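Local coordinates for protein redox-sensing transcriptional repressor Rex (Thermoanaerobacter ethanolicus, PDB 3WGH) that probably represses transcription as a DNA-binding homodimer that responds to the cellular NADH/NAD(+) balance through a Rossmann-type nucleotide-binding domain, at residues 150-155 and 174-179; 157-162 and 180-185; 98-103 and 125-130; 90-95 and 113-118. All coordinates share one frame; numbering follows the deposited sequence.

Contact 1 of 4, residues 150-155 and 174-179; sequences GILCIP and IWNFLP. With NAI (1,4-dihydronicotinamide adenine dinucleotide), chain I.
Three backbone hydrogen bonds join L152 and its neighbours to 174-179 in parallel register: W175 N to G150 O, L152 N to W175 O (2.9 Å, N-H...O angle 171°) and F177 N to L152 O. The short strands run 16° from parallel, as expected of the beta-alpha-beta unit that links them through helix 159-168. Apolar contacts follow. I151 lies alongside W175, its CD1 3.8 Å from CE3 at the indole edge, while its CG2 meets F177 CE2 at that ring's edge. Past the strand ends L178 crosses both L152 and I154 at a slant, its CD1 4.0 Å from I154 CG1. C153 SG sits obliquely to the F177 ring. Polar bonds hold the loops that follow the strands: N176 OD1 receives L178 N from above its carbonyl plane, an Asx turn, and NADH donates from its nicotinamide ribose O3D to I154 O and from its carboxamide N7N to F177 O (both 2.8 Å). These two ligand bonds use backbone carbonyls and probably depend on the course of the loops, while the I154 side chain adds packing on the adenine.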
# COMPACT_ATOMS: atom_id res chain seq x y z
N GLY B 150 9.45 -8.12 -11.84
CA GLY B 150 8.25 -7.87 -12.65
C GLY B 150 7.10 -7.28 -11.80
O GLY B 150 6.75 -7.81 -10.73
N ILE B 151 6.61 -6.12 -12.22
CA ILE B 151 5.51 -5.46 -11.57
C ILE B 151 4.24 -5.80 -12.36
O ILE B 151 4.15 -5.56 -13.55
CB ILE B 151 5.73 -3.96 -11.59
CG1 ILE B 151 7.10 -3.69 -10.91
CG2 ILE B 151 4.45 -3.31 -11.00
CD1 ILE B 151 7.57 -2.18 -10.81
N LEU B 152 3.29 -6.44 -11.69
CA LEU B 152 2.13 -7.03 -12.37
C LEU B 152 0.87 -6.17 -12.16
O LEU B 152 0.36 -6.06 -11.04
CB LEU B 152 1.93 -8.43 -11.77
CG LEU B 152 1.93 -9.70 -12.64
CD1 LEU B 152 0.87 -10.66 -12.05
CD2 LEU B 152 1.62 -9.45 -14.14
N CYS B 153 0.39 -5.53 -13.22
CA CYS B 153 -0.77 -4.59 -13.10
C CYS B 153 -1.78 -4.91 -14.18
O CYS B 153 -2.15 -4.05 -14.95
CB CYS B 153 -0.35 -3.12 -13.26
SG CYS B 153 1.10 -2.57 -12.30
N ILE B 154 -2.10 -6.19 -14.31
CA ILE B 154 -3.05 -6.67 -15.33
C ILE B 154 -4.32 -7.12 -14.63
O ILE B 154 -4.32 -7.32 -13.44
CB ILE B 154 -2.45 -7.85 -16.16
CG1 ILE B 154 -1.94 -8.99 -15.28
CG2 ILE B 154 -1.31 -7.39 -17.09
CD1 ILE B 154 -1.71 -10.32 -16.07
N PRO B 155 -5.44 -7.28 -15.36
CA PRO B 155 -6.63 -7.81 -14.71
C PRO B 155 -6.38 -9.22 -14.21
O PRO B 155 -5.41 -9.89 -14.64
CB PRO B 155 -7.70 -7.84 -15.85
CG PRO B 155 -7.10 -7.08 -17.01
CD PRO B 155 -5.59 -7.11 -16.82
N ILE B 174 8.32 -10.75 -7.99
CA ILE B 174 7.08 -10.22 -8.56
C ILE B 174 6.47 -9.25 -7.55
O ILE B 174 6.18 -9.61 -6.41
CB ILE B 174 6.07 -11.37 -8.91
CG1 ILE B 174 6.67 -12.26 -10.03
CG2 ILE B 174 4.76 -10.76 -9.40
CD1 ILE B 174 5.71 -13.34 -10.57
N TRP B 175 6.27 -8.00 -7.98
CA TRP B 175 5.49 -7.03 -7.20
C TRP B 175 4.06 -7.06 -7.71
O TRP B 175 3.80 -6.60 -8.80
CB TRP B 175 6.13 -5.62 -7.29
CG TRP B 175 5.69 -4.66 -6.21
CD1 TRP B 175 5.23 -4.98 -4.94
CD2 TRP B 175 5.66 -3.23 -6.30
NE1 TRP B 175 4.98 -3.83 -4.23
CE2 TRP B 175 5.18 -2.74 -5.05
CE3 TRP B 175 6.01 -2.33 -7.31
CZ2 TRP B 175 5.02 -1.39 -4.79
CZ3 TRP B 175 5.83 -0.96 -7.06
CH2 TRP B 175 5.36 -0.50 -5.79
N ASN B 176 3.17 -7.71 -6.98
CA ASN B 176 1.88 -8.09 -7.52
C ASN B 176 0.76 -7.16 -6.99
O ASN B 176 0.59 -7.06 -5.78
CB ASN B 176 1.56 -9.55 -7.13
CG ASN B 176 0.09 -9.91 -7.48
OD1 ASN B 176 -0.39 -9.53 -8.55
ND2 ASN B 176 -0.63 -10.49 -6.54
N PHE B 177 0.06 -6.46 -7.88
CA PHE B 177 -1.10 -5.68 -7.49
C PHE B 177 -2.42 -6.44 -7.63
O PHE B 177 -3.47 -5.95 -7.23
CB PHE B 177 -1.17 -4.37 -8.31
CG PHE B 177 -0.14 -3.37 -7.91
CD1 PHE B 177 -0.46 -2.35 -7.01
CD2 PHE B 177 1.19 -3.52 -8.34
CE1 PHE B 177 0.58 -1.42 -6.57
CE2 PHE B 177 2.19 -2.58 -7.99
CZ PHE B 177 1.89 -1.55 -7.09
N LEU B 178 -2.41 -7.63 -8.20
CA LEU B 178 -3.73 -8.25 -8.41
C LEU B 178 -4.32 -8.83 -7.15
O LEU B 178 -3.61 -9.44 -6.38
CB LEU B 178 -3.72 -9.32 -9.49
CG LEU B 178 -2.81 -9.27 -10.70
CD1 LEU B 178 -3.47 -10.09 -11.77
CD2 LEU B 178 -2.36 -7.88 -11.20
N PRO B 179 -5.65 -8.78 -7.02
CA PRO B 179 -6.22 -9.30 -5.80
C PRO B 179 -6.43 -10.82 -5.86
O PRO B 179 -7.53 -11.29 -5.57
CB PRO B 179 -7.57 -8.56 -5.71
CG PRO B 179 -8.00 -8.44 -7.13
CD PRO B 179 -6.68 -8.18 -7.89
PA NAI I . -6.69 -1.40 -16.65
O1A NAI I . -7.75 -2.17 -17.37
O2A NAI I . -6.56 0.09 -16.75
O5B NAI I . -5.28 -1.95 -17.17
C5B NAI I . -5.01 -3.33 -17.41
C4B NAI I . -4.05 -3.38 -18.60
O4B NAI I . -3.57 -4.70 -18.69
C3B NAI I . -4.77 -3.11 -19.94
O3B NAI I . -3.94 -2.27 -20.74
C2B NAI I . -4.81 -4.46 -20.63
O2B NAI I . -4.65 -4.41 -22.05
C1B NAI I . -3.53 -5.07 -20.08
N9A NAI I . -3.50 -6.54 -20.11
C8A NAI I . -4.56 -7.39 -20.04
N7A NAI I . -4.04 -8.64 -20.05
C5A NAI I . -2.69 -8.57 -20.17
C6A NAI I . -1.65 -9.48 -20.26
N6A NAI I . -1.92 -10.80 -20.21
N1A NAI I . -0.36 -9.07 -20.33
C2A NAI I . -0.07 -7.78 -20.41
N3A NAI I . -1.06 -6.89 -20.38
C4A NAI I . -2.36 -7.25 -20.22
O3 NAI I . -6.75 -1.90 -15.10
PN NAI I . -6.08 -1.09 -13.88
O1N NAI I . -7.18 -0.26 -13.33
O2N NAI I . -4.77 -0.56 -14.45
O5D NAI I . -5.73 -2.25 -12.79
C5D NAI I . -4.68 -3.20 -13.00
C4D NAI I . -4.80 -4.22 -11.88
O4D NAI I . -4.51 -3.65 -10.58
C3D NAI I . -6.20 -4.82 -11.82
O3D NAI I . -6.00 -6.21 -11.54
C2D NAI I . -6.81 -4.16 -10.60
O2D NAI I . -7.88 -4.99 -10.09
C1D NAI I . -5.58 -4.01 -9.69
N1N NAI I . -5.69 -3.02 -8.61
C2N NAI I . -5.28 -3.39 -7.36
C3N NAI I . -5.38 -2.62 -6.28
C7N NAI I . -4.82 -3.13 -5.00
O7N NAI I . -5.09 -2.66 -3.89
N7N NAI I . -3.89 -4.08 -5.13
C4N NAI I . -5.98 -1.21 -6.39
C5N NAI I . -6.40 -0.89 -7.81
C6N NAI I . -6.23 -1.75 -8.82

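Contact 2 of 4, residues 157-162 and 180-185; sequences DNAQYT and IDLKVP. With ZN (zinc ion), chain G.
Q160 faces the backbone of K183 with its carboxamide, and both ends of that group are used. CG stands anti to the backbone N (chi1 -176°) and the chain then bends at chi2 (61°), which carries the amide across to 180-185 from a helix residue whose CB does not itself face that loop. K183 N donates to Q160 OE1 almost straight, at 2.9 Å and 178°, tilted only slightly from the carbonyl plane of the amide. In return Q160 NE2 donates to K183 O at 2.7 Å, on a lone pair of that carbonyl and within the plane of the Q160 amide. Two bonds to one residue fix the rotation of the carboxamide, and D164 OD1 takes a further bond from NE2. A water donates to both Q160 OE1 (2.7 Å) and D181 O (3.1 Å), bridging the segments.

Beside this polar pair A159 turns its CB toward the loop and meets I180 CD1 at 3.8 Å. L182 reaches in with CD2, which lies 4.0 Å from Q160 OE1. D181 instead points away, and its OD1 binds zinc at 2.3 Å together with E24 of the second subunit. The start of helix 159-168 is thereby tied to a loop that carries an intersubunit metal ligand. With OE1 accepting from K183 N and NE2 donating to K183 O, the amide satisfies both backbone polar groups of K183, consistent with a single preferred flip of Q160.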
# COMPACT_ATOMS: atom_id res chain seq x y z
N ASP B 157 -7.92 -12.22 -14.56
CA ASP B 157 -8.35 -13.44 -15.26
C ASP B 157 -7.21 -14.23 -15.88
O ASP B 157 -6.46 -13.71 -16.72
CB ASP B 157 -9.46 -13.13 -16.31
CG ASP B 157 -8.98 -12.17 -17.43
OD1 ASP B 157 -8.27 -12.61 -18.37
OD2 ASP B 157 -9.32 -10.96 -17.38
N ASN B 158 -7.06 -15.49 -15.47
CA ASN B 158 -5.95 -16.34 -15.94
C ASN B 158 -4.54 -15.69 -15.77
O ASN B 158 -3.60 -16.05 -16.46
CB ASN B 158 -6.19 -16.81 -17.40
CG ASN B 158 -5.34 -18.07 -17.79
OD1 ASN B 158 -5.18 -19.00 -16.99
ND2 ASN B 158 -4.82 -18.10 -19.03
N ALA B 159 -4.42 -14.76 -14.81
CA ALA B 159 -3.14 -14.11 -14.44
C ALA B 159 -2.00 -15.05 -14.07
O ALA B 159 -0.85 -14.65 -14.20
CB ALA B 159 -3.34 -13.11 -13.25
N GLN B 160 -2.32 -16.22 -13.51
CA GLN B 160 -1.32 -17.22 -13.15
C GLN B 160 -0.45 -17.52 -14.36
O GLN B 160 0.80 -17.65 -14.25
CB GLN B 160 -1.97 -18.52 -12.66
CG GLN B 160 -0.94 -19.59 -12.16
CD GLN B 160 -0.12 -19.07 -10.96
OE1 GLN B 160 -0.68 -18.55 -9.99
NE2 GLN B 160 1.22 -19.19 -11.04
N TYR B 161 -1.11 -17.62 -15.51
CA TYR B 161 -0.41 -17.94 -16.75
C TYR B 161 0.69 -16.91 -17.01
O TYR B 161 1.78 -17.29 -17.38
CB TYR B 161 -1.38 -18.00 -17.96
CG TYR B 161 -0.66 -18.25 -19.26
CD1 TYR B 161 -0.26 -19.55 -19.62
CD2 TYR B 161 -0.36 -17.19 -20.13
CE1 TYR B 161 0.44 -19.79 -20.82
CE2 TYR B 161 0.39 -17.42 -21.32
CZ TYR B 161 0.76 -18.72 -21.66
OH TYR B 161 1.47 -18.97 -22.81
N THR B 162 0.37 -15.62 -16.90
CA THR B 162 1.38 -14.56 -17.06
C THR B 162 2.51 -14.64 -16.01
O THR B 162 3.69 -14.60 -16.36
CB THR B 162 0.75 -13.17 -17.07
OG1 THR B 162 0.13 -12.98 -18.33
CG2 THR B 162 1.79 -12.09 -16.98
N ILE B 180 -5.42 -11.60 -6.23
CA ILE B 180 -5.55 -13.06 -6.14
C ILE B 180 -4.31 -13.61 -5.49
O ILE B 180 -3.38 -12.85 -5.19
CB ILE B 180 -5.70 -13.73 -7.52
CG1 ILE B 180 -4.49 -13.49 -8.39
CG2 ILE B 180 -6.91 -13.19 -8.24
CD1 ILE B 180 -4.75 -13.90 -9.81
N ASP B 181 -4.30 -14.90 -5.22
CA ASP B 181 -3.09 -15.58 -4.82
C ASP B 181 -2.34 -16.15 -6.01
O ASP B 181 -2.76 -17.18 -6.58
CB ASP B 181 -3.45 -16.76 -3.94
CG ASP B 181 -4.01 -16.33 -2.65
OD1 ASP B 181 -3.36 -15.49 -2.01
OD2 ASP B 181 -5.09 -16.84 -2.29
N LEU B 182 -1.23 -15.52 -6.36
CA LEU B 182 -0.34 -16.10 -7.35
C LEU B 182 0.52 -17.23 -6.75
O LEU B 182 0.95 -17.17 -5.61
CB LEU B 182 0.51 -15.01 -8.00
CG LEU B 182 -0.22 -13.95 -8.84
CD1 LEU B 182 0.82 -12.89 -9.21
CD2 LEU B 182 -0.78 -14.56 -10.13
N LYS B 183 0.70 -18.30 -7.50
CA LYS B 183 1.58 -19.38 -7.11
C LYS B 183 2.94 -19.16 -7.79
O LYS B 183 3.02 -19.04 -9.03
CB LYS B 183 0.96 -20.74 -7.48
CG LYS B 183 -0.40 -20.99 -6.71
CD LYS B 183 -1.22 -22.19 -7.27
CE LYS B 183 -2.09 -21.83 -8.49
NZ LYS B 183 -2.98 -22.97 -8.89
N VAL B 184 3.99 -19.04 -6.98
CA VAL B 184 5.38 -18.98 -7.49
C VAL B 184 6.26 -19.94 -6.71
O VAL B 184 5.94 -20.24 -5.57
CB VAL B 184 6.00 -17.56 -7.32
CG1 VAL B 184 5.25 -16.57 -8.18
CG2 VAL B 184 6.02 -17.15 -5.86
N PRO B 185 7.36 -20.41 -7.32
CA PRO B 185 8.25 -21.27 -6.59
C PRO B 185 8.81 -20.52 -5.39
O PRO B 185 8.81 -19.28 -5.35
CB PRO B 185 9.37 -21.59 -7.59
CG PRO B 185 8.84 -21.19 -8.93
CD PRO B 185 7.82 -20.15 -8.70
ZN ZN G . -4.17 -15.57 0.15
O HOH W 1 -3.17 -18.96 -9.11

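Contact 3 of 4, residues 98-103 and 125-130; sequences AIANYT and LKIRDV. With NAI (1,4-dihydronicotinamide adenine dinucleotide), chain C.
Methyl packing opens the contact: A100 CB, on helix 94-100, meets I127 CG2 at 3.6 Å. The same CG2 lies 3.5 Å from N101 OD1, and the N101 and I127 side chains cross at about a right angle. I127 presents this branch because CG2 stands anti to its backbone N, with CG1 on the N side (chi1 -61°).

T103 CG2 lies over one face of the R128 guanidinium, 3.4 Å from CZ, whereas N101 OD1 sits at its edge, the amide plane turned 85°. Together they join helix 94-100 and the residues after it to the Rossmann-type domain's hairpin of strands 126-127 and 130-134, whose type II' turn runs from I127 to V130 and places R128 against A100, N101 and T103.

On the ligand side, Y102 lays one ring face against the nicotinamide of an NADH held largely by the second subunit. With an alanine here, the nicotinamide would probably lose the aromatic face that covers it. Y102 CE1 approaches the ribose O2D at 3.4 Å.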
# COMPACT_ATOMS: atom_id res chain seq x y z
N ALA B 98 0.39 4.78 -13.84
CA ALA B 98 0.65 5.46 -12.59
C ALA B 98 1.99 5.04 -11.98
O ALA B 98 2.83 5.90 -11.66
CB ALA B 98 -0.54 5.27 -11.57
N ILE B 99 2.24 3.73 -11.89
CA ILE B 99 3.53 3.22 -11.35
C ILE B 99 4.74 3.65 -12.22
O ILE B 99 5.72 4.16 -11.71
CB ILE B 99 3.49 1.67 -11.17
CG1 ILE B 99 2.44 1.25 -10.11
CG2 ILE B 99 4.92 1.10 -10.85
CD1 ILE B 99 2.44 2.10 -8.88
N ALA B 100 4.64 3.46 -13.53
CA ALA B 100 5.66 3.91 -14.46
C ALA B 100 6.06 5.38 -14.26
O ALA B 100 7.26 5.72 -14.27
CB ALA B 100 5.21 3.66 -15.87
N ASN B 101 5.08 6.24 -14.02
CA ASN B 101 5.34 7.69 -13.87
C ASN B 101 5.78 8.10 -12.49
O ASN B 101 6.06 9.26 -12.25
CB ASN B 101 4.15 8.53 -14.33
CG ASN B 101 3.99 8.51 -15.84
OD1 ASN B 101 4.94 8.82 -16.57
ND2 ASN B 101 2.83 8.10 -16.32
N TYR B 102 5.81 7.17 -11.55
CA TYR B 102 6.34 7.49 -10.26
C TYR B 102 7.89 7.47 -10.26
O TYR B 102 8.50 6.49 -9.82
CB TYR B 102 5.78 6.55 -9.19
CG TYR B 102 5.74 7.19 -7.82
CD1 TYR B 102 5.02 8.37 -7.59
CD2 TYR B 102 6.47 6.64 -6.77
CE1 TYR B 102 5.02 8.98 -6.32
CE2 TYR B 102 6.49 7.25 -5.50
CZ TYR B 102 5.76 8.40 -5.28
OH TYR B 102 5.75 8.93 -4.03
N THR B 103 8.51 8.57 -10.67
CA THR B 103 9.98 8.63 -10.85
C THR B 103 10.79 8.58 -9.55
O THR B 103 12.01 8.46 -9.55
CB THR B 103 10.41 9.92 -11.61
OG1 THR B 103 10.09 11.06 -10.80
CG2 THR B 103 9.69 10.04 -12.94
N LEU B 125 3.48 3.50 -27.37
CA LEU B 125 3.28 4.62 -26.47
C LEU B 125 4.53 4.85 -25.61
O LEU B 125 5.14 3.89 -25.13
CB LEU B 125 2.02 4.41 -25.61
CG LEU B 125 1.66 5.39 -24.47
CD1 LEU B 125 0.99 6.67 -24.99
CD2 LEU B 125 0.79 4.71 -23.41
N LYS B 126 4.91 6.11 -25.45
CA LYS B 126 6.09 6.52 -24.70
C LYS B 126 5.72 6.93 -23.27
O LYS B 126 4.91 7.83 -23.07
CB LYS B 126 6.76 7.73 -25.37
CG LYS B 126 7.69 7.40 -26.53
CD LYS B 126 9.17 7.32 -26.08
CE LYS B 126 10.12 7.74 -27.22
NZ LYS B 126 9.91 6.93 -28.47
N ILE B 127 6.32 6.27 -22.30
CA ILE B 127 6.20 6.66 -20.90
C ILE B 127 7.63 6.79 -20.38
O ILE B 127 8.42 5.85 -20.48
CB ILE B 127 5.35 5.62 -20.08
CG1 ILE B 127 3.94 5.53 -20.66
CG2 ILE B 127 5.27 6.03 -18.58
CD1 ILE B 127 3.28 4.16 -20.58
N ARG B 128 7.96 7.97 -19.86
CA ARG B 128 9.35 8.36 -19.63
C ARG B 128 10.17 8.03 -20.87
O ARG B 128 9.93 8.55 -21.96
CB ARG B 128 9.96 7.65 -18.42
CG ARG B 128 8.99 7.25 -17.31
CD ARG B 128 9.18 8.09 -16.05
NE ARG B 128 8.47 9.37 -16.14
CZ ARG B 128 9.05 10.55 -16.27
NH1 ARG B 128 8.31 11.66 -16.34
NH2 ARG B 128 10.38 10.65 -16.31
N ASP B 129 11.13 7.13 -20.70
CA ASP B 129 12.05 6.82 -21.79
C ASP B 129 11.78 5.43 -22.37
O ASP B 129 12.62 4.87 -23.07
CB ASP B 129 13.51 6.93 -21.31
CG ASP B 129 13.73 6.30 -19.93
OD1 ASP B 129 14.68 5.51 -19.77
OD2 ASP B 129 12.94 6.61 -19.01
N VAL B 130 10.63 4.85 -22.03
CA VAL B 130 10.37 3.49 -22.46
C VAL B 130 9.16 3.48 -23.35
O VAL B 130 8.36 4.39 -23.29
CB VAL B 130 10.24 2.47 -21.27
CG1 VAL B 130 11.54 2.42 -20.52
CG2 VAL B 130 9.10 2.82 -20.34
PA NAI C . -1.70 12.04 -13.54
O1A NAI C . -0.86 13.25 -13.88
O2A NAI C . -1.98 10.87 -14.44
O5B NAI C . -3.18 12.57 -13.06
C5B NAI C . -3.41 13.74 -12.28
C4B NAI C . -4.78 14.31 -12.65
O4B NAI C . -5.14 15.33 -11.74
C3B NAI C . -4.86 14.97 -14.02
O3B NAI C . -6.02 14.40 -14.64
C2B NAI C . -5.02 16.47 -13.74
O2B NAI C . -5.89 17.14 -14.67
C1B NAI C . -5.73 16.43 -12.40
N9A NAI C . -5.50 17.55 -11.48
C8A NAI C . -4.42 18.31 -11.29
N7A NAI C . -4.68 19.15 -10.26
C5A NAI C . -5.94 18.91 -9.80
C6A NAI C . -6.76 19.40 -8.77
N6A NAI C . -6.39 20.40 -7.94
N1A NAI C . -8.00 18.90 -8.60
C2A NAI C . -8.45 17.91 -9.39
N3A NAI C . -7.69 17.42 -10.37
C4A NAI C . -6.44 17.90 -10.60
O3 NAI C . -0.90 11.40 -12.29
PN NAI C . -1.08 9.92 -11.67
O1N NAI C . -0.11 8.96 -12.29
O2N NAI C . -2.55 9.61 -11.60
O5D NAI C . -0.62 10.15 -10.15
C5D NAI C . -1.52 10.79 -9.24
C4D NAI C . -0.80 11.16 -7.93
O4D NAI C . -0.53 10.01 -7.11
C3D NAI C . 0.54 11.82 -8.21
O3D NAI C . 0.73 12.78 -7.17
C2D NAI C . 1.52 10.68 -8.06
O2D NAI C . 2.82 11.16 -7.71
C1D NAI C . 0.89 9.90 -6.92
N1N NAI C . 1.33 8.48 -6.81
C2N NAI C . 1.58 8.05 -5.51
C3N NAI C . 1.97 6.82 -5.21
C7N NAI C . 2.15 6.42 -3.79
O7N NAI C . 2.82 5.44 -3.52
N7N NAI C . 1.56 7.13 -2.82
C4N NAI C . 2.18 5.82 -6.33
C5N NAI C . 1.90 6.40 -7.71
C6N NAI C . 1.48 7.64 -7.90

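Contact 4 of 4, residues 90-95 and 113-118; sequences IGAGNL and KGIFDI. With NAI (1,4-dihydronicotinamide adenine dinucleotide), chain I.
The side-chain torsion of D117 puts CG anti to the backbone N (chi1 -155°), bringing the carboxylate from the end of strand 110-117 to the backbone of A92. This is the glycine-rich turn of a Rossmann fold, a strand-turn-helix whose GxGxxG pattern includes G91 and G93. A92 N donates to D117 OD1 at 2.8 Å, using the anti lone pair of that oxygen. One residue earlier, G91 N donates to F116 O (2.8 Å, 156°), extending the parallel pairing of I90 with F116. Apolar contacts back these bonds: I90 CD1 reaches F116 CB at 4.1 Å, and A92 CB rests 4.0 Å from I115 CG1.

The glycines follow from geometry. G91 has positive phi (100°), where a CB would collide with the carbonyl oxygen of I90, and a CB on G93 would run into the dinucleotide. G93 is the N-cap of helix 94-100, whose first amides serve the phosphates: N94 N donates to O2A and L95 N to O2N. Replacing D117 by an alanine would probably leave the adenosine ribose hydroxyls without their acceptors and A92 N without its partner. NADH O3B donates to D117 OD1 at 2.6 Å, and O2B to D117 OD2 at 2.7 Å.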
# COMPACT_ATOMS: atom_id res chain seq x y z
N ILE B 90 4.16 -5.14 -16.32
CA ILE B 90 3.22 -5.86 -17.19
C ILE B 90 1.88 -5.25 -16.97
O ILE B 90 1.34 -5.27 -15.84
CB ILE B 90 3.11 -7.38 -16.80
CG1 ILE B 90 4.51 -7.93 -16.54
CG2 ILE B 90 2.37 -8.21 -17.88
CD1 ILE B 90 5.36 -7.78 -17.71
N GLY B 91 1.29 -4.74 -18.06
CA GLY B 91 0.05 -3.99 -17.99
C GLY B 91 0.28 -2.48 -18.04
O GLY B 91 0.66 -1.84 -17.05
N ALA B 92 0.02 -1.90 -19.19
CA ALA B 92 0.18 -0.49 -19.37
C ALA B 92 -1.16 0.20 -19.29
O ALA B 92 -1.39 1.16 -20.02
CB ALA B 92 0.81 -0.22 -20.75
N GLY B 93 -2.06 -0.29 -18.44
CA GLY B 93 -3.31 0.44 -18.20
C GLY B 93 -3.14 1.58 -17.20
O GLY B 93 -2.05 2.17 -17.04
N ASN B 94 -4.23 1.89 -16.50
CA ASN B 94 -4.23 3.00 -15.54
C ASN B 94 -3.21 2.81 -14.41
O ASN B 94 -2.33 3.66 -14.18
CB ASN B 94 -5.64 3.24 -14.97
CG ASN B 94 -6.63 3.77 -16.02
OD1 ASN B 94 -6.32 4.67 -16.80
ND2 ASN B 94 -7.81 3.16 -16.08
N LEU B 95 -3.30 1.68 -13.71
CA LEU B 95 -2.32 1.43 -12.63
C LEU B 95 -0.85 1.35 -13.13
O LEU B 95 0.09 1.93 -12.52
CB LEU B 95 -2.70 0.20 -11.83
CG LEU B 95 -1.79 -0.13 -10.64
CD1 LEU B 95 -1.78 1.06 -9.66
CD2 LEU B 95 -2.36 -1.39 -9.99
N LYS B 113 12.94 -0.78 -17.25
CA LYS B 113 13.57 -1.17 -18.50
C LYS B 113 12.56 -1.42 -19.63
O LYS B 113 12.91 -1.29 -20.78
CB LYS B 113 14.46 -2.41 -18.31
CG LYS B 113 15.66 -2.25 -17.38
CD LYS B 113 16.78 -1.41 -17.98
CE LYS B 113 17.64 -2.28 -18.92
NZ LYS B 113 18.10 -3.61 -18.29
N GLY B 114 11.34 -1.82 -19.30
CA GLY B 114 10.35 -1.97 -20.36
C GLY B 114 8.95 -2.09 -19.78
O GLY B 114 8.78 -2.33 -18.57
N ILE B 115 7.94 -1.86 -20.63
CA ILE B 115 6.56 -1.95 -20.21
C ILE B 115 5.79 -2.69 -21.29
O ILE B 115 6.05 -2.45 -22.47
CB ILE B 115 5.94 -0.57 -19.89
CG1 ILE B 115 4.50 -0.73 -19.41
CG2 ILE B 115 5.92 0.32 -21.12
CD1 ILE B 115 4.05 0.39 -18.45
N PHE B 116 4.93 -3.62 -20.89
CA PHE B 116 4.39 -4.64 -21.77
C PHE B 116 2.90 -4.63 -21.67
O PHE B 116 2.36 -4.38 -20.60
CB PHE B 116 4.99 -6.01 -21.44
CG PHE B 116 6.49 -6.06 -21.65
CD1 PHE B 116 7.02 -6.43 -22.91
CD2 PHE B 116 7.34 -5.62 -20.66
CE1 PHE B 116 8.43 -6.42 -23.13
CE2 PHE B 116 8.74 -5.62 -20.84
CZ PHE B 116 9.28 -5.97 -22.10
N ASP B 117 2.23 -4.78 -22.81
CA ASP B 117 0.75 -4.86 -22.82
C ASP B 117 0.29 -5.80 -23.94
O ASP B 117 1.10 -6.15 -24.81
CB ASP B 117 0.14 -3.46 -22.99
CG ASP B 117 -1.29 -3.39 -22.42
OD1 ASP B 117 -1.49 -2.87 -21.29
OD2 ASP B 117 -2.23 -3.91 -23.08
N ILE B 118 -0.94 -6.32 -23.86
CA ILE B 118 -1.47 -7.11 -25.00
C ILE B 118 -2.26 -6.24 -25.98
O ILE B 118 -2.79 -6.75 -26.95
CB ILE B 118 -2.48 -8.22 -24.60
CG1 ILE B 118 -3.58 -7.65 -23.70
CG2 ILE B 118 -1.83 -9.43 -24.07
CD1 ILE B 118 -4.51 -8.72 -23.19
PA NAI I . -6.69 -1.40 -16.65
O1A NAI I . -7.75 -2.17 -17.37
O2A NAI I . -6.56 0.09 -16.75
O5B NAI I . -5.28 -1.95 -17.17
C5B NAI I . -5.01 -3.33 -17.41
C4B NAI I . -4.05 -3.38 -18.60
O4B NAI I . -3.57 -4.70 -18.69
C3B NAI I . -4.77 -3.11 -19.94
O3B NAI I . -3.94 -2.27 -20.74
C2B NAI I . -4.81 -4.46 -20.63
O2B NAI I . -4.65 -4.41 -22.05
C1B NAI I . -3.53 -5.07 -20.08
N9A NAI I . -3.50 -6.54 -20.11
C8A NAI I . -4.56 -7.39 -20.04
N7A NAI I . -4.04 -8.64 -20.05
C5A NAI I . -2.69 -8.57 -20.17
C6A NAI I . -1.65 -9.48 -20.26
N6A NAI I . -1.92 -10.80 -20.21
N1A NAI I . -0.36 -9.07 -20.33
C2A NAI I . -0.07 -7.78 -20.41
N3A NAI I . -1.06 -6.89 -20.38
C4A NAI I . -2.36 -7.25 -20.22
O3 NAI I . -6.75 -1.90 -15.10
PN NAI I . -6.08 -1.09 -13.88
O1N NAI I . -7.18 -0.26 -13.33
O2N NAI I . -4.77 -0.56 -14.45
O5D NAI I . -5.73 -2.25 -12.79
C5D NAI I . -4.68 -3.20 -13.00
C4D NAI I . -4.80 -4.22 -11.88
O4D NAI I . -4.51 -3.65 -10.58
C3D NAI I . -6.20 -4.82 -11.82
O3D NAI I . -6.00 -6.21 -11.54
C2D NAI I . -6.81 -4.16 -10.60
O2D NAI I . -7.88 -4.99 -10.09
C1D NAI I . -5.58 -4.01 -9.69
N1N NAI I . -5.69 -3.02 -8.61
C2N NAI I . -5.28 -3.39 -7.36
C3N NAI I . -5.38 -2.62 -6.28
C7N NAI I . -4.82 -3.13 -5.00
O7N NAI I . -5.09 -2.66 -3.89
N7N NAI I . -3.89 -4.08 -5.13
C4N NAI I . -5.98 -1.21 -6.39
C5N NAI I . -6.40 -0.89 -7.81
C6N NAI I . -6.23 -1.75 -8.82

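Contacts 1, 3 and 4 reach one seven-stranded sheet. Along the chain contacts 3 and 4 interleave, sharing helix 94-100, and both close before contact 1 opens; contacts 1 and 2 alternate, around helix 159-168. Contacts 1 and 4 have centres about 10 Å apart and meet through adjacent strands 85-90 and 149-152, where the backbones of I151 and C153 pair with I90. Contact 2 lies about 9 Å from contact 1 and about 25 Å from contact 3 between centres. Contacts 1 and 4 line the same NADH, contact 4 bonding its phosphates and adenosine ribose, contact 1 its nicotinamide ribose and carboxamide, whereas contact 3 meets the other, so each dinucleotide site is built from residues of both subunits.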